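Enoyl-CoA hydratase/isomerase (Mycobacterium abscessus, PDB 3QXZ) probably acts on enoyl-CoA thioesters as a hydratase or isomerase of the crotonase family. Local coordinates at residues A[50-58]-A[197-206]; A[93-101]-A[210-221]. All blocks are in the same frame, centred on the assembly; numbering follows the deposited sequence.

In the fold
Both contacts are largely buried and lie close together, their centres about 14 Å apart. Contact 1 sets the start of strand 54-59 against the end of helix 186-203. Contact 2 sets the loop before strand 101-105 against helix 206-222, the next helix in the chain. The two strands are neighbours in the main sheet, and I55 N probably hydrogen-bonds to P100 O. V52 in contact 1 and T99 in contact 2 bind the same potassium ion. Contact 1 joins a small aliphatic patch to one arginine, R53, which buries the most surface and bonds a single carbonyl. Contact 2 is richer in polar bonds, with a lysine and an arginine holding loop carbonyls beside an aromatic group. Both also touch the second subunit.

Contact 1 of 2, residues A[50-58]-A[197-206]; sequences PAVRVIVLT and AHDIATNVAP. With K (potassium ion), chain D; EDO (1,2-ethanediol), chain H.
R53 bends at chi2 (-62°) and again at chi3 (-41°), and this curls its guanidinium round the end of helix 186-203 to V204. NH1 and NH2 both donate to V204 O, end-on to a single acceptor. R53 NH1 is 3.0 Å from V204 O and lies nearly in line with the C=O. R53 NH2 comes to V204 O at 2.9 Å from above the carbonyl plane. Both N-H...O bonds are bent. They fix the guanidinium where the chain has just left the helix. A201 CA lies over one face of the group and P206 CA over the other. R53 CB also rests on A201 CB, 3.8 Å away. R53 NE donates to O2 of a 1,2-ethanediol, probably from the crystallisation liquor, whose O1 donates to P206 O.

In the crotonase-like fold seen here, the end of helix 186-203 lies on one face of the main sheet, nearly antiparallel to strand 54-58 (173°). V54 CG1 packs against A197 CB at 3.7 Å. The other branch, V54 CG2, meets I200 CG2 at 3.6 Å, the two side chains crossing at about a right angle. V56 CG2 touches the same A197 methyl. On the far side of the strand, I55 packs on Y43 and L46 of helix 33-48. V52 O binds the potassium ion at 2.6 Å, together with the carbonyls of L46, D47 and D49.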
ATOM      1  N   PRO A  50       4.819  -0.472 -32.576  1.00 19.31           N
ATOM      2  CA  PRO A  50       5.621   0.663 -32.110  1.00 19.94           C
ATOM      3  C   PRO A  50       4.867   1.989 -32.174  1.00 19.47           C
ATOM      4  O   PRO A  50       5.216   2.928 -31.452  1.00 20.39           O
ATOM      5  CB  PRO A  50       6.803   0.684 -33.096  1.00 20.94           C
ATOM      6  CG  PRO A  50       6.284   0.043 -34.312  1.00 21.55           C
ATOM      7  CD  PRO A  50       5.364  -1.045 -33.821  1.00 20.46           C
ATOM      8  N   ALA A  51       3.834   2.045 -33.008  1.00 19.83           N
ATOM      9  CA  ALA A  51       3.046   3.260 -33.193  1.00 19.83           C
ATOM     10  C   ALA A  51       2.078   3.507 -32.037  1.00 18.46           C
ATOM     11  O   ALA A  51       1.531   4.598 -31.911  1.00 19.93           O
ATOM     12  CB  ALA A  51       2.291   3.195 -34.503  1.00 20.91           C
ATOM     13  N   VAL A  52       1.845   2.487 -31.215  1.00 15.42           N
ATOM     14  CA  VAL A  52       0.899   2.604 -30.098  1.00 13.86           C
ATOM     15  C   VAL A  52       1.662   2.947 -28.815  1.00 12.32           C
ATOM     16  O   VAL A  52       2.446   2.130 -28.292  1.00 13.48           O
ATOM     17  CB  VAL A  52       0.043   1.343 -29.917  1.00 14.15           C
ATOM     18  CG1 VAL A  52      -0.837   1.458 -28.652  1.00 12.96           C
ATOM     19  CG2 VAL A  52      -0.857   1.092 -31.148  1.00 14.40           C
ATOM     20  N   ARG A  53       1.445   4.162 -28.337  1.00 11.17           N
ATOM     21  CA  ARG A  53       2.103   4.684 -27.137  1.00 10.39           C
ATOM     22  C   ARG A  53       1.345   4.384 -25.847  1.00 10.10           C
ATOM     23  O   ARG A  53       1.971   4.230 -24.782  1.00 10.33           O
ATOM     24  CB  ARG A  53       2.322   6.198 -27.259  1.00 10.76           C
ATOM     25  CG  ARG A  53       3.327   6.621 -28.369  1.00 11.84           C
ATOM     26  CD  ARG A  53       4.755   6.096 -28.156  1.00 12.55           C
ATOM     27  NE  ARG A  53       5.094   6.211 -26.749  1.00 12.12           N
ATOM     28  CZ  ARG A  53       5.392   7.333 -26.113  1.00 11.91           C
ATOM     29  NH1 ARG A  53       5.585   8.496 -26.755  1.00 13.08           N
ATOM     30  NH2 ARG A  53       5.556   7.275 -24.799  1.00 12.26           N
ATOM     31  N   VAL A  54       0.020   4.313 -25.939  1.00 10.50           N
ATOM     32  CA  VAL A  54      -0.846   4.108 -24.764  1.00 10.57           C
ATOM     33  C   VAL A  54      -2.080   3.361 -25.231  1.00 10.37           C
ATOM     34  O   VAL A  54      -2.576   3.603 -26.348  1.00 11.01           O
ATOM     35  CB  VAL A  54      -1.315   5.460 -24.125  1.00 10.38           C
ATOM     36  CG1 VAL A  54      -2.145   5.226 -22.867  1.00 11.40           C
ATOM     37  CG2 VAL A  54      -0.163   6.370 -23.819  1.00 12.44           C
ATOM     38  N   ILE A  55      -2.581   2.485 -24.358  1.00  9.74           N
ATOM     39  CA  ILE A  55      -3.836   1.783 -24.569  1.00  9.45           C
ATOM     40  C   ILE A  55      -4.851   2.270 -23.544  1.00  9.34           C
ATOM     41  O   ILE A  55      -4.557   2.306 -22.341  1.00  9.76           O
ATOM     42  CB  ILE A  55      -3.646   0.262 -24.424  1.00  9.89           C
ATOM     43  CG1 ILE A  55      -2.639  -0.261 -25.452  1.00 10.73           C
ATOM     44  CG2 ILE A  55      -4.993  -0.473 -24.522  1.00 11.74           C
ATOM     45  CD1 ILE A  55      -1.972  -1.598 -25.077  1.00 13.48           C
ATOM     46  N   VAL A  56      -6.036   2.648 -24.014  1.00 10.44           N
ATOM     47  CA  VAL A  56      -7.158   3.000 -23.129  1.00 10.92           C
ATOM     48  C   VAL A  56      -8.224   1.930 -23.257  1.00 11.39           C
ATOM     49  O   VAL A  56      -8.653   1.634 -24.371  1.00 12.19           O
ATOM     50  CB  VAL A  56      -7.733   4.399 -23.471  1.00 11.02           C
ATOM     51  CG1 VAL A  56      -8.962   4.730 -22.607  1.00 12.17           C
ATOM     52  CG2 VAL A  56      -6.655   5.470 -23.292  1.00 11.11           C
ATOM     53  N   LEU A  57      -8.620   1.339 -22.130  1.00 10.28           N
ATOM     54  CA  LEU A  57      -9.697   0.352 -22.064  1.00 10.77           C
ATOM     55  C   LEU A  57     -10.962   0.983 -21.492  1.00 11.12           C
ATOM     56  O   LEU A  57     -10.929   1.624 -20.430  1.00 10.51           O
ATOM     57  CB  LEU A  57      -9.258  -0.836 -21.202  1.00 10.71           C
ATOM     58  CG  LEU A  57     -10.275  -1.977 -21.070  1.00 10.33           C
ATOM     59  CD1 LEU A  57     -10.597  -2.649 -22.404  1.00 12.32           C
ATOM     60  CD2 LEU A  57      -9.712  -2.991 -20.066  1.00 12.05           C
ATOM     61  N   THR A  58     -12.087   0.814 -22.194  1.00 10.91           N
ATOM     62  CA  THR A  58     -13.341   1.440 -21.784  1.00 11.43           C
ATOM     63  C   THR A  58     -14.528   0.559 -22.175  1.00 11.93           C
ATOM     64  O   THR A  58     -14.335  -0.446 -22.858  1.00 11.97           O
ATOM     65  CB  THR A  58     -13.435   2.877 -22.350  1.00 11.81           C
ATOM     66  OG1 THR A  58     -14.336   3.650 -21.564  1.00 11.87           O
ATOM     67  CG2 THR A  58     -13.829   2.895 -23.829  1.00 12.94           C
ATOM     68  N   ALA A 197      -3.767  10.069 -21.910  1.00  9.98           N
ATOM     69  CA  ALA A 197      -3.100   9.229 -22.894  1.00 10.50           C
ATOM     70  C   ALA A 197      -2.355  10.041 -23.941  1.00 11.57           C
ATOM     71  O   ALA A 197      -1.215   9.713 -24.274  1.00 11.85           O
ATOM     72  CB  ALA A 197      -4.104   8.281 -23.571  1.00 10.55           C
ATOM     73  N   HIS A 198      -2.996  11.087 -24.458  1.00 11.20           N
ATOM     74  CA  HIS A 198      -2.334  11.906 -25.471  1.00 11.86           C
ATOM     75  C   HIS A 198      -1.154  12.696 -24.914  1.00 11.33           C
ATOM     76  O   HIS A 198      -0.160  12.898 -25.624  1.00 12.86           O
ATOM     77  CB  HIS A 198      -3.351  12.781 -26.210  1.00 12.77           C
ATOM     78  CG  HIS A 198      -4.160  12.009 -27.207  1.00 14.64           C
ATOM     79  ND1 HIS A 198      -3.615  11.488 -28.363  1.00 18.00           N
ATOM     80  CD2 HIS A 198      -5.456  11.617 -27.192  1.00 17.34           C
ATOM     81  CE1 HIS A 198      -4.551  10.840 -29.034  1.00 18.76           C
ATOM     82  NE2 HIS A 198      -5.674  10.895 -28.340  1.00 19.52           N
ATOM     83  N   ASP A 199      -1.229  13.090 -23.639  1.00 10.84           N
ATOM     84  CA  ASP A 199      -0.081  13.712 -22.997  1.00 11.20           C
ATOM     85  C   ASP A 199       1.111  12.750 -22.874  1.00 10.92           C
ATOM     86  O   ASP A 199       2.245  13.160 -23.087  1.00 10.92           O
ATOM     87  CB  ASP A 199      -0.461  14.275 -21.628  1.00 12.04           C
ATOM     88  CG  ASP A 199       0.718  14.867 -20.909  1.00 12.72           C
ATOM     89  OD1 ASP A 199       1.279  15.900 -21.360  1.00 12.36           O
ATOM     90  OD2 ASP A 199       1.131  14.257 -19.903  1.00 13.19           O
ATOM     91  N   ILE A 200       0.855  11.481 -22.541  1.00 10.18           N
ATOM     92  CA  ILE A 200       1.931  10.499 -22.541  1.00 10.21           C
ATOM     93  C   ILE A 200       2.494  10.327 -23.960  1.00 10.50           C
ATOM     94  O   ILE A 200       3.718  10.357 -24.165  1.00 10.48           O
ATOM     95  CB  ILE A 200       1.463   9.112 -21.980  1.00 10.20           C
ATOM     96  CG1 ILE A 200       1.137   9.225 -20.494  1.00  9.74           C
ATOM     97  CG2 ILE A 200       2.533   8.047 -22.172  1.00 10.49           C
ATOM     98  CD1 ILE A 200       0.304   8.069 -19.960  1.00 11.83           C
ATOM     99  N   ALA A 201       1.599  10.185 -24.939  1.00 10.66           N
ATOM    100  CA  ALA A 201       2.042   9.916 -26.311  1.00 11.62           C
ATOM    101  C   ALA A 201       2.886  11.057 -26.858  1.00 11.90           C
ATOM    102  O   ALA A 201       3.849  10.821 -27.592  1.00 13.55           O
ATOM    103  CB  ALA A 201       0.867   9.677 -27.215  1.00 12.06           C
ATOM    104  N   THR A 202       2.543  12.280 -26.471  1.00 11.46           N
ATOM    105  CA  THR A 202       3.260  13.465 -26.949  1.00 12.40           C
ATOM    106  C   THR A 202       4.509  13.748 -26.117  1.00 11.93           C
ATOM    107  O   THR A 202       5.594  13.956 -26.668  1.00 12.16           O
ATOM    108  CB  THR A 202       2.327  14.672 -26.919  1.00 13.13           C
ATOM    109  OG1 THR A 202       1.197  14.373 -27.748  1.00 14.88           O
ATOM    110  CG2 THR A 202       3.041  15.928 -27.454  1.00 13.53           C
ATOM    111  N   ASN A 203       4.375  13.738 -24.791  1.00 10.65           N
ATOM    112  CA  ASN A 203       5.383  14.336 -23.922  1.00 10.57           C
ATOM    113  C   ASN A 203       6.227  13.393 -23.098  1.00  9.64           C
ATOM    114  O   ASN A 203       7.143  13.853 -22.409  1.00  9.77           O
ATOM    115  CB  ASN A 203       4.731  15.367 -23.008  1.00 11.32           C
ATOM    116  CG  ASN A 203       4.161  16.518 -23.792  1.00 12.75           C
ATOM    117  OD1 ASN A 203       4.862  17.132 -24.596  1.00 15.66           O
ATOM    118  ND2 ASN A 203       2.891  16.783 -23.604  1.00 12.74           N
ATOM    119  N   VAL A 204       5.952  12.091 -23.191  1.00  9.25           N
ATOM    120  CA  VAL A 204       6.731  11.093 -22.443  1.00  8.73           C
ATOM    121  C   VAL A 204       7.503  10.235 -23.443  1.00  8.72           C
ATOM    122  O   VAL A 204       6.936   9.746 -24.424  1.00  8.76           O
ATOM    123  CB  VAL A 204       5.803  10.225 -21.566  1.00  8.32           C
ATOM    124  CG1 VAL A 204       6.564   9.026 -20.958  1.00  8.90           C
ATOM    125  CG2 VAL A 204       5.137  11.089 -20.477  1.00  8.60           C
ATOM    126  N   ALA A 205       8.802  10.068 -23.225  1.00  8.28           N
ATOM    127  CA  ALA A 205       9.625   9.320 -24.191  1.00  8.84           C
ATOM    128  C   ALA A 205       9.186   7.848 -24.237  1.00  8.87           C
ATOM    129  O   ALA A 205       8.874   7.266 -23.191  1.00  8.93           O
ATOM    130  CB  ALA A 205      11.103   9.422 -23.844  1.00  9.19           C
ATOM    131  N   PRO A 206       9.160   7.227 -25.431  1.00  8.47           N
ATOM    132  CA  PRO A 206       8.654   5.837 -25.526  1.00  8.95           C
ATOM    133  C   PRO A 206       9.439   4.841 -24.681  1.00  8.91           C
ATOM    134  O   PRO A 206       8.839   4.041 -23.946  1.00  8.72           O
ATOM    135  CB  PRO A 206       8.762   5.497 -27.026  1.00  9.52           C
ATOM    136  CG  PRO A 206       9.409   6.675 -27.683  1.00 12.09           C
ATOM    137  CD  PRO A 206       9.450   7.830 -26.749  1.00  8.50           C
TER
HETATM  138  K     K D 262       3.206  -0.412 -28.259  1.00 12.72           K
HETATM  139  C1  EDO H 266       6.032   1.808 -24.837  1.00 23.33           C
HETATM  140  O1  EDO H 266       6.109   2.838 -23.851  1.00 23.42           O
HETATM  141  C2  EDO H 266       5.008   2.272 -25.858  1.00 19.42           C
HETATM  142  O2  EDO H 266       5.522   3.379 -26.640  1.00 17.59           O
HETATM  143  O   HOH W   1       5.894   0.034 -28.282  1.00 22.97           O

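Contact 2 of 2, residues A[93-101]-A[210-221]; sequences AAFELRTPV and ALTKRLLWDAQM. With K (potassium ion), chain D.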
ATOM      1  N   ALA A  93      -1.656 -10.037 -19.124  1.00 12.86           N
ATOM      2  CA  ALA A  93      -2.323  -9.027 -18.283  1.00 11.16           C
ATOM      3  C   ALA A  93      -1.760  -7.665 -18.694  1.00 10.43           C
ATOM      4  O   ALA A  93      -0.621  -7.552 -19.155  1.00 10.22           O
ATOM      5  CB  ALA A  93      -2.035  -9.279 -16.835  1.00 12.53           C
ATOM      6  N   ALA A  94      -2.545  -6.616 -18.504  1.00  8.88           N
ATOM      7  CA  ALA A  94      -2.105  -5.275 -18.883  1.00  8.63           C
ATOM      8  C   ALA A  94      -0.776  -4.905 -18.210  1.00  8.24           C
ATOM      9  O   ALA A  94       0.066  -4.230 -18.833  1.00  8.17           O
ATOM     10  CB  ALA A  94      -3.189  -4.259 -18.564  1.00  8.78           C
ATOM     11  N   PHE A  95      -0.585  -5.339 -16.956  1.00  7.62           N
ATOM     12  CA  PHE A  95       0.622  -4.976 -16.204  1.00  7.83           C
ATOM     13  C   PHE A  95       1.886  -5.730 -16.674  1.00  7.75           C
ATOM     14  O   PHE A  95       2.970  -5.444 -16.167  1.00  8.88           O
ATOM     15  CB  PHE A  95       0.402  -5.115 -14.674  1.00  9.04           C
ATOM     16  CG  PHE A  95       0.086  -6.500 -14.235  1.00  9.05           C
ATOM     17  CD1 PHE A  95       1.092  -7.461 -14.117  1.00 10.43           C
ATOM     18  CD2 PHE A  95      -1.229  -6.855 -13.937  1.00 11.14           C
ATOM     19  CE1 PHE A  95       0.791  -8.780 -13.735  1.00 12.17           C
ATOM     20  CE2 PHE A  95      -1.543  -8.163 -13.543  1.00 14.14           C
ATOM     21  CZ  PHE A  95      -0.548  -9.118 -13.444  1.00 14.86           C
ATOM     22  N   GLU A  96       1.743  -6.653 -17.631  1.00  8.68           N
ATOM     23  CA  GLU A  96       2.885  -7.356 -18.211  0.70  9.06           C
ATOM     24  C   GLU A  96       3.423  -6.643 -19.445  1.00  9.23           C
ATOM     25  O   GLU A  96       4.481  -7.017 -19.966  1.00 10.99           O
ATOM     26  CB  GLU A  96       2.488  -8.799 -18.575  0.70  9.82           C
ATOM     27  CG  GLU A  96       2.303  -9.659 -17.327  0.70 11.33           C
ATOM     28  CD  GLU A  96       1.722 -11.054 -17.547  0.70 16.00           C
ATOM     29  OE1 GLU A  96       0.945 -11.277 -18.479  0.70 13.64           O
ATOM     30  OE2 GLU A  96       2.016 -11.938 -16.709  0.70 19.93           O
ATOM     31  N   LEU A  97       2.703  -5.630 -19.929  1.00  8.42           N
ATOM     32  CA  LEU A  97       3.058  -4.956 -21.196  1.00  8.84           C
ATOM     33  C   LEU A  97       4.123  -3.876 -21.010  1.00  9.08           C
ATOM     34  O   LEU A  97       4.315  -3.360 -19.907  1.00  8.59           O
ATOM     35  CB  LEU A  97       1.813  -4.295 -21.807  1.00  9.47           C
ATOM     36  CG  LEU A  97       0.575  -5.182 -21.978  1.00  9.10           C
ATOM     37  CD1 LEU A  97      -0.533  -4.375 -22.652  1.00 11.02           C
ATOM     38  CD2 LEU A  97       0.883  -6.494 -22.715  1.00 10.20           C
ATOM     39  N   ARG A  98       4.792  -3.513 -22.103  1.00  9.20           N
ATOM     40  CA  ARG A  98       5.665  -2.336 -22.090  0.50  9.52           C
ATOM     41  C   ARG A  98       4.848  -1.042 -22.228  1.00  9.45           C
ATOM     42  O   ARG A  98       5.290   0.024 -21.801  1.00 11.18           O
ATOM     43  CB  ARG A  98       6.688  -2.449 -23.221  0.50 10.57           C
ATOM     44  CG  ARG A  98       7.559  -3.689 -23.111  0.50 12.09           C
ATOM     45  CD  ARG A  98       8.412  -3.918 -24.348  0.50 16.52           C
ATOM     46  NE  ARG A  98       7.622  -3.919 -25.578  0.50 19.75           N
ATOM     47  CZ  ARG A  98       7.022  -4.991 -26.087  0.50 21.75           C
ATOM     48  NH1 ARG A  98       7.114  -6.166 -25.479  0.50 22.99           N
ATOM     49  NH2 ARG A  98       6.323  -4.889 -27.210  0.50 22.43           N
ATOM     50  N   THR A  99       3.646  -1.157 -22.770  1.00  9.11           N
ATOM     51  CA  THR A  99       2.790  -0.015 -23.093  1.00  9.63           C
ATOM     52  C   THR A  99       1.882   0.332 -21.929  1.00  8.57           C
ATOM     53  O   THR A  99       1.185  -0.542 -21.436  1.00  8.97           O
ATOM     54  CB  THR A  99       1.937  -0.342 -24.337  1.00  9.94           C
ATOM     55  OG1 THR A  99       2.820  -0.694 -25.414  1.00 10.81           O
ATOM     56  CG2 THR A  99       1.034   0.816 -24.766  1.00 10.03           C
ATOM     57  N   PRO A 100       1.842   1.615 -21.514  1.00  8.06           N
ATOM     58  CA  PRO A 100       0.907   2.034 -20.467  1.00  8.38           C
ATOM     59  C   PRO A 100      -0.542   1.752 -20.840  1.00  8.18           C
ATOM     60  O   PRO A 100      -0.933   1.888 -22.021  1.00  8.83           O
ATOM     61  CB  PRO A 100       1.148   3.546 -20.374  1.00  8.73           C
ATOM     62  CG  PRO A 100       2.598   3.704 -20.747  1.00  9.40           C
ATOM     63  CD  PRO A 100       2.769   2.707 -21.880  1.00  8.36           C
ATOM     64  N   VAL A 101      -1.320   1.351 -19.829  1.00  7.48           N
ATOM     65  CA  VAL A 101      -2.736   1.032 -20.005  1.00  8.13           C
ATOM     66  C   VAL A 101      -3.533   1.838 -18.991  1.00  7.80           C
ATOM     67  O   VAL A 101      -3.271   1.751 -17.779  1.00  8.12           O
ATOM     68  CB  VAL A 101      -2.993  -0.483 -19.807  1.00  7.59           C
ATOM     69  CG1 VAL A 101      -4.492  -0.778 -19.855  1.00  9.13           C
ATOM     70  CG2 VAL A 101      -2.279  -1.295 -20.904  1.00  9.80           C
ATOM     71  N   ALA A 210       8.348   2.649 -21.252  1.00  7.51           N
ATOM     72  CA  ALA A 210       8.430   1.180 -21.269  1.00  7.53           C
ATOM     73  C   ALA A 210       9.295   0.664 -20.121  1.00  7.29           C
ATOM     74  O   ALA A 210       8.904  -0.289 -19.426  1.00  7.94           O
ATOM     75  CB  ALA A 210       8.991   0.704 -22.613  1.00  8.01           C
ATOM     76  N   LEU A 211      10.472   1.249 -19.921  1.00  7.00           N
ATOM     77  CA  LEU A 211      11.368   0.765 -18.874  1.00  7.08           C
ATOM     78  C   LEU A 211      10.820   1.056 -17.495  1.00  6.74           C
ATOM     79  O   LEU A 211      10.966   0.216 -16.584  1.00  6.74           O
ATOM     80  CB  LEU A 211      12.769   1.359 -19.023  1.00  8.16           C
ATOM     81  CG  LEU A 211      13.545   0.885 -20.259  1.00  8.34           C
ATOM     82  CD1 LEU A 211      14.900   1.596 -20.315  1.00  9.74           C
ATOM     83  CD2 LEU A 211      13.728  -0.629 -20.349  1.00 11.85           C
ATOM     84  N   THR A 212      10.199   2.227 -17.322  1.00  6.22           N
ATOM     85  CA  THR A 212       9.606   2.572 -16.027  1.00  6.01           C
ATOM     86  C   THR A 212       8.444   1.627 -15.687  1.00  5.78           C
ATOM     87  O   THR A 212       8.381   1.099 -14.565  1.00  6.39           O
ATOM     88  CB  THR A 212       9.133   4.032 -16.065  1.00  5.98           C
ATOM     89  OG1 THR A 212      10.273   4.886 -16.284  1.00  7.14           O
ATOM     90  CG2 THR A 212       8.492   4.460 -14.724  1.00  6.65           C
ATOM     91  N   LYS A 213       7.550   1.388 -16.650  1.00  6.33           N
ATOM     92  CA  LYS A 213       6.439   0.474 -16.404  1.00  6.08           C
ATOM     93  C   LYS A 213       6.943  -0.919 -16.086  1.00  6.44           C
ATOM     94  O   LYS A 213       6.486  -1.545 -15.126  1.00  6.35           O
ATOM     95  CB  LYS A 213       5.506   0.427 -17.610  1.00  6.67           C
ATOM     96  CG  LYS A 213       4.373  -0.590 -17.368  1.00  6.14           C
ATOM     97  CD  LYS A 213       3.269  -0.551 -18.390  1.00  6.88           C
ATOM     98  CE  LYS A 213       2.262  -1.659 -18.109  1.00  6.96           C
ATOM     99  NZ  LYS A 213       0.936  -1.430 -18.769  1.00  7.71           N
ATOM    100  N   ARG A 214       7.881  -1.418 -16.882  1.00  6.74           N
ATOM    101  CA  ARG A 214       8.353  -2.782 -16.670  1.00  7.10           C
ATOM    102  C   ARG A 214       9.143  -2.955 -15.397  1.00  7.15           C
ATOM    103  O   ARG A 214       9.042  -4.018 -14.778  1.00  6.94           O
ATOM    104  CB  ARG A 214       9.122  -3.282 -17.893  1.00  7.64           C
ATOM    105  CG  ARG A 214       8.169  -3.488 -19.077  1.00  9.22           C
ATOM    106  CD  ARG A 214       7.626  -4.913 -19.216  1.00 10.67           C
ATOM    107  NE  ARG A 214       7.342  -5.626 -17.982  1.00  9.10           N
ATOM    108  CZ  ARG A 214       6.210  -5.545 -17.281  1.00  7.50           C
ATOM    109  NH1 ARG A 214       6.078  -6.298 -16.185  1.00  8.72           N
ATOM    110  NH2 ARG A 214       5.230  -4.689 -17.626  1.00  8.84           N
ATOM    111  N   LEU A 215       9.903  -1.949 -14.961  1.00  6.53           N
ATOM    112  CA  LEU A 215      10.607  -2.096 -13.680  1.00  6.56           C
ATOM    113  C   LEU A 215       9.607  -2.045 -12.518  1.00  6.04           C
ATOM    114  O   LEU A 215       9.666  -2.875 -11.596  1.00  6.73           O
ATOM    115  CB  LEU A 215      11.721  -1.051 -13.525  1.00  6.64           C
ATOM    116  CG  LEU A 215      12.486  -1.119 -12.196  1.00  6.26           C
ATOM    117  CD1 LEU A 215      13.012  -2.528 -11.871  1.00  7.77           C
ATOM    118  CD2 LEU A 215      13.634  -0.139 -12.260  1.00  7.41           C
ATOM    119  N   LEU A 216       8.683  -1.090 -12.561  1.00  6.44           N
ATOM    120  CA  LEU A 216       7.669  -1.009 -11.517  1.00  6.11           C
ATOM    121  C   LEU A 216       6.976  -2.369 -11.323  1.00  6.72           C
ATOM    122  O   LEU A 216       6.897  -2.890 -10.199  1.00  7.33           O
ATOM    123  CB  LEU A 216       6.653   0.093 -11.845  1.00  6.91           C
ATOM    124  CG  LEU A 216       5.481   0.258 -10.879  1.00  7.81           C
ATOM    125  CD1 LEU A 216       5.887   0.890  -9.598  1.00 11.50           C
ATOM    126  CD2 LEU A 216       4.398   1.105 -11.569  1.00 11.18           C
ATOM    127  N   TRP A 217       6.500  -2.936 -12.424  1.00  6.30           N
ATOM    128  CA  TRP A 217       5.718  -4.154 -12.329  1.00  6.92           C
ATOM    129  C   TRP A 217       6.572  -5.410 -12.188  1.00  6.51           C
ATOM    130  O   TRP A 217       6.188  -6.299 -11.413  1.00  7.74           O
ATOM    131  CB  TRP A 217       4.747  -4.262 -13.497  1.00  7.15           C
ATOM    132  CG  TRP A 217       3.577  -3.345 -13.386  1.00  6.28           C
ATOM    133  CD1 TRP A 217       3.275  -2.264 -14.178  1.00  7.48           C
ATOM    134  CD2 TRP A 217       2.533  -3.440 -12.415  1.00  7.65           C
ATOM    135  NE1 TRP A 217       2.099  -1.673 -13.748  1.00  8.47           N
ATOM    136  CE2 TRP A 217       1.621  -2.387 -12.675  1.00  8.27           C
ATOM    137  CE3 TRP A 217       2.270  -4.327 -11.348  1.00  8.39           C
ATOM    138  CZ2 TRP A 217       0.464  -2.203 -11.923  1.00  9.34           C
ATOM    139  CZ3 TRP A 217       1.113  -4.140 -10.600  1.00 10.19           C
ATOM    140  CH2 TRP A 217       0.233  -3.068 -10.877  1.00  9.83           C
ATOM    141  N   ASP A 218       7.699  -5.528 -12.904  1.00  6.32           N
ATOM    142  CA  ASP A 218       8.555  -6.718 -12.703  1.00  6.81           C
ATOM    143  C   ASP A 218       8.968  -6.840 -11.258  1.00  6.65           C
ATOM    144  O   ASP A 218       9.006  -7.945 -10.714  1.00  7.27           O
ATOM    145  CB  ASP A 218       9.838  -6.695 -13.540  1.00  7.29           C
ATOM    146  CG  ASP A 218       9.612  -6.967 -15.031  1.00  8.70           C
ATOM    147  OD1 ASP A 218       8.517  -7.416 -15.455  1.00  9.30           O
ATOM    148  OD2 ASP A 218      10.568  -6.735 -15.773  1.00  8.17           O
ATOM    149  N   ALA A 219       9.270  -5.705 -10.625  1.00  6.73           N
ATOM    150  CA  ALA A 219       9.702  -5.731  -9.233  1.00  7.00           C
ATOM    151  C   ALA A 219       8.596  -6.285  -8.327  1.00  6.99           C
ATOM    152  O   ALA A 219       8.863  -7.084  -7.428  1.00  8.80           O
ATOM    153  CB  ALA A 219      10.190  -4.336  -8.788  1.00  6.56           C
ATOM    154  N   GLN A 220       7.347  -5.887  -8.603  1.00  7.08           N
ATOM    155  CA  GLN A 220       6.194  -6.425  -7.866  1.00  7.67           C
ATOM    156  C   GLN A 220       5.968  -7.894  -8.172  1.00  7.89           C
ATOM    157  O   GLN A 220       5.759  -8.694  -7.250  1.00 10.32           O
ATOM    158  CB  GLN A 220       4.914  -5.625  -8.183  1.00  7.87           C
ATOM    159  CG  GLN A 220       4.939  -4.173  -7.776  1.00  8.01           C
ATOM    160  CD  GLN A 220       4.973  -4.007  -6.295  1.00  9.12           C
ATOM    161  OE1 GLN A 220       4.286  -4.732  -5.564  1.00 11.69           O
ATOM    162  NE2 GLN A 220       5.730  -3.025  -5.812  1.00 11.64           N
ATOM    163  N   MET A 221       6.004  -8.264  -9.446  1.00  7.56           N
ATOM    164  CA  MET A 221       5.692  -9.631  -9.868  1.00  7.70           C
ATOM    165  C   MET A 221       6.657 -10.675  -9.323  1.00  7.89           C
ATOM    166  O   MET A 221       6.250 -11.808  -9.006  1.00  9.16           O
ATOM    167  CB  MET A 221       5.699  -9.727 -11.394  1.00  7.86           C
ATOM    168  CG  MET A 221       4.523  -8.984 -12.048  1.00  8.68           C
ATOM    169  SD  MET A 221       4.820  -8.657 -13.802  1.00 12.26           S
ATOM    170  CE  MET A 221       4.786 -10.317 -14.442  1.00 19.31           C
TER
HETATM  171  K     K D 262       3.206  -0.412 -28.259  1.00 12.72           K
HETATM  172  O   HOH W   1       5.894   0.034 -28.282  1.00 22.97           O
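K213 NZ is gripped by three groups. K213 NZ donates to A94 O at 2.9 Å and to T99 O at 2.8 Å, and it forms a salt bridge with D121 OD2. The side chain is extended, chi1 to chi4 all near 180°, and this carries NZ to the two carbonyls. A94 O also takes the backbone N-H of L97. D121 holds a second side chain of the helix, since W217 NE1 hydrogen-bonds to D121 OD1. The buried lysine charge is thus probably well compensated.

R214 NH2 donates to F95 O at 2.8 Å, and NH1 of the same group adds a weak bond. R214 NH2 also donates to L97 O at 2.8 Å, and one nitrogen thus ties two carbonyls of the turn together. Both carbonyl oxygens lie at the edge of the guanidinium, close to its plane, while E96 O sits over one face. D218, one helical turn on, holds the same group through a salt bridge from R214 NH1 to D218 OD1. D218 itself pairs with R232, a second-shell charge.

F95 CB stands over the face of the W217 indole as a CH-pi contact, 3.6 Å from the centroid of the five-membered ring. The F95 ring is oblique to the indole. M221 SD approaches the edge of that phenyl ring, 3.9 Å from F95 CD1, a Met-aromatic contact. At the other end, A210 CA makes a CA-H...O contact with R98 O.

While K213 holds T99 O, T99 OG1 binds the potassium ion at 2.9 Å. Side chains of helix 206-222 thus bond main-chain oxygens of the loop that enters strand 101-105 of the crotonase-like core and supplies T99 to the potassium site.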